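PDB 5DXF: trehalose-6-phosphate phosphatase from Candida albicans, which belongs to glycosyltransferase family 20, whose members have the two-domain GT-B architecture with a pair of Rossmann-like halves. Local coordinates for residues Y69-F74 against N514-F519. Residues are numbered along the deposited sequence; the frame is centred on the assembly and turned at random.
Sequences YSSQHF and NWTSTF
Ser71 and Phe74 pack against Thr516, with Trp515 at the margin, in a small, mostly buried helix-helix crossing between an early helix of the chain, 66-76, and its last one, 512-526. The axes of the two short segments come within 10.0 Å at -69°, and the backbones are nearest where Ser71 CA lies 6.3 Å from Thr516 CA. Serine faces threonine at that point. With chi1 at 157°, the Ser71 hydroxyl swings away from its own backbone N and over the threonine, leaving OG 3.7 Å from Thr516 CB. The two hydroxyls, Ser71 OG and Thr516 OG1, stand 4.0 Å apart, too far for a hydrogen bond, so what joins the segments here is van der Waals contact.

The return of the last helix is characteristic of the GT-B fold: the chain leaves the N-terminal Rossmann-like half, builds the second, and crosses back so that its final helix lies against the first half again. Both helices rest on the same sheet, Gln72 touching Asn35 on strand 34-37 while Trp515 and Phe519 reach Trp202 on strand 200-204.

One turn further along helix 66-76, Phe74 (chi1 179°) carries its ring out across the threonine, and the ring edge does the touching: CD2 is 3.9 Å from Thr516 OG1, which lies in the ring plane, and equally 3.9 Å from the methyl carbon Thr516 CG2. The same ring also meets Gln513. The indole of Trp515 likewise presents an edge, its CZ3 sitting 4.0 Å from Ser71 OG. Its NE1 is hydrogen-bonded to Leu297 O, and its ring meets Phe227 of strand 223-227 edge-to-face.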
loop_
_atom_site.group_PDB
_atom_site.type_symbol
_atom_site.label_atom_id
_atom_site.label_comp_id
_atom_site.label_asym_id
_atom_site.label_seq_id
_atom_site.Cartn_x
_atom_site.Cartn_y
_atom_site.Cartn_z
ATOM N N TYR A 69 -1.774 3.831 -8.255
ATOM C CA TYR A 69 -2.387 4.834 -9.093
ATOM C C TYR A 69 -1.356 5.424 -10.036
ATOM O O TYR A 69 -1.632 5.686 -11.190
ATOM C CB TYR A 69 -3.033 5.907 -8.231
ATOM C CG TYR A 69 -4.294 5.427 -7.562
ATOM C CD1 TYR A 69 -5.129 4.530 -8.192
ATOM C CD2 TYR A 69 -4.645 5.861 -6.294
ATOM C CE1 TYR A 69 -6.281 4.088 -7.585
ATOM C CE2 TYR A 69 -5.796 5.420 -5.681
ATOM C CZ TYR A 69 -6.609 4.534 -6.334
ATOM O OH TYR A 69 -7.758 4.084 -5.736
ATOM N N SER A 70 -0.150 5.610 -9.534
ATOM C CA SER A 70 0.920 6.128 -10.349
ATOM C C SER A 70 1.169 5.169 -11.492
ATOM O O SER A 70 1.392 5.594 -12.616
ATOM C CB SER A 70 2.188 6.289 -9.527
ATOM O OG SER A 70 1.938 7.015 -8.349
ATOM N N SER A 71 1.137 3.875 -11.218
ATOM C CA SER A 71 1.323 2.912 -12.279
ATOM C C SER A 71 0.194 3.029 -13.294
ATOM O O SER A 71 0.423 3.071 -14.492
ATOM C CB SER A 71 1.387 1.499 -11.707
ATOM O OG SER A 71 1.040 0.536 -12.680
ATOM N N GLN A 72 -1.023 3.195 -12.814
ATOM C CA GLN A 72 -2.141 3.293 -13.719
ATOM C C GLN A 72 -1.927 4.497 -14.612
ATOM O O GLN A 72 -2.126 4.423 -15.812
ATOM C CB GLN A 72 -3.435 3.445 -12.916
ATOM C CG GLN A 72 -4.577 4.162 -13.613
ATOM C CD GLN A 72 -4.980 3.467 -14.880
ATOM O OE1 GLN A 72 -4.748 2.282 -15.035
ATOM N NE2 GLN A 72 -5.583 4.202 -15.796
ATOM N N HIS A 73 -1.493 5.604 -14.029
ATOM C CA HIS A 73 -1.309 6.818 -14.799
ATOM C C HIS A 73 -0.254 6.619 -15.858
ATOM O O HIS A 73 -0.411 7.040 -16.991
ATOM C CB HIS A 73 -0.906 7.980 -13.908
ATOM C CG HIS A 73 -0.981 9.305 -14.594
ATOM N ND1 HIS A 73 -2.125 9.753 -15.220
ATOM C CD2 HIS A 73 -0.053 10.272 -14.771
ATOM C CE1 HIS A 73 -1.901 10.940 -15.746
ATOM N NE2 HIS A 73 -0.652 11.279 -15.486
ATOM N N PHE A 74 0.809 5.929 -15.489
ATOM C CA PHE A 74 1.904 5.699 -16.398
ATOM C C PHE A 74 1.339 4.942 -17.575
ATOM O O PHE A 74 1.716 5.167 -18.714
ATOM C CB PHE A 74 2.976 4.871 -15.707
ATOM C CG PHE A 74 4.143 4.554 -16.574
ATOM C CD1 PHE A 74 4.866 5.557 -17.166
ATOM C CD2 PHE A 74 4.512 3.247 -16.798
ATOM C CE1 PHE A 74 5.944 5.267 -17.970
ATOM C CE2 PHE A 74 5.585 2.945 -17.603
ATOM C CZ PHE A 74 6.306 3.958 -18.189
ATOM N N ASN A 514 9.362 1.692 -14.158
ATOM C CA ASN A 514 10.198 0.550 -14.474
ATOM C C ASN A 514 9.624 -0.732 -13.880
ATOM O O ASN A 514 9.815 -1.809 -14.438
ATOM C CB ASN A 514 11.638 0.769 -13.983
ATOM C CG ASN A 514 12.524 -0.449 -14.210
ATOM O OD1 ASN A 514 12.822 -1.192 -13.276
ATOM N ND2 ASN A 514 12.944 -0.658 -15.456
ATOM N N TRP A 515 9.036 -0.635 -12.694
ATOM C CA TRP A 515 8.418 -1.790 -12.069
ATOM C C TRP A 515 7.249 -2.233 -12.908
ATOM O O TRP A 515 7.077 -3.405 -13.187
ATOM C CB TRP A 515 7.962 -1.449 -10.650
ATOM C CG TRP A 515 7.034 -2.448 -10.016
ATOM C CD1 TRP A 515 7.376 -3.465 -9.192
ATOM C CD2 TRP A 515 5.613 -2.503 -10.142
ATOM N NE1 TRP A 515 6.268 -4.158 -8.805
ATOM C CE2 TRP A 515 5.169 -3.583 -9.374
ATOM C CE3 TRP A 515 4.674 -1.740 -10.830
ATOM C CZ2 TRP A 515 3.831 -3.922 -9.276
ATOM C CZ3 TRP A 515 3.358 -2.075 -10.735
ATOM C CH2 TRP A 515 2.940 -3.152 -9.964
ATOM N N THR A 516 6.452 -1.275 -13.339
ATOM C CA THR A 516 5.300 -1.601 -14.149
ATOM C C THR A 516 5.708 -2.176 -15.504
ATOM O O THR A 516 5.122 -3.132 -15.982
ATOM C CB THR A 516 4.248 -0.459 -14.206
ATOM O OG1 THR A 516 3.743 -0.309 -15.533
ATOM C CG2 THR A 516 4.804 0.866 -13.701
ATOM N N SER A 517 6.734 -1.605 -16.114
ATOM C CA SER A 517 7.237 -2.136 -17.372
ATOM C C SER A 517 7.828 -3.541 -17.265
ATOM O O SER A 517 7.503 -4.413 -18.046
ATOM C CB SER A 517 8.281 -1.172 -17.937
ATOM O OG SER A 517 9.138 -1.801 -18.866
ATOM N N THR A 518 8.657 -3.747 -16.257
ATOM C CA THR A 518 9.251 -5.042 -15.943
ATOM C C THR A 518 8.196 -6.126 -15.747
ATOM O O THR A 518 8.339 -7.231 -16.271
ATOM C CB THR A 518 10.127 -4.976 -14.672
ATOM O OG1 THR A 518 11.053 -3.888 -14.780
ATOM C CG2 THR A 518 10.892 -6.278 -14.481
ATOM N N PHE A 519 7.130 -5.814 -15.013
ATOM C CA PHE A 519 6.124 -6.828 -14.738
ATOM C C PHE A 519 5.371 -7.231 -16.003
ATOM O O PHE A 519 5.117 -8.421 -16.212
ATOM C CB PHE A 519 5.138 -6.367 -13.664
ATOM C CG PHE A 519 4.294 -7.482 -13.127
ATOM C CD1 PHE A 519 4.846 -8.447 -12.299
ATOM C CD2 PHE A 519 2.960 -7.591 -13.477
ATOM C CE1 PHE A 519 4.080 -9.488 -11.815
ATOM C CE2 PHE A 519 2.186 -8.628 -12.994
ATOM C CZ PHE A 519 2.747 -9.580 -12.163
#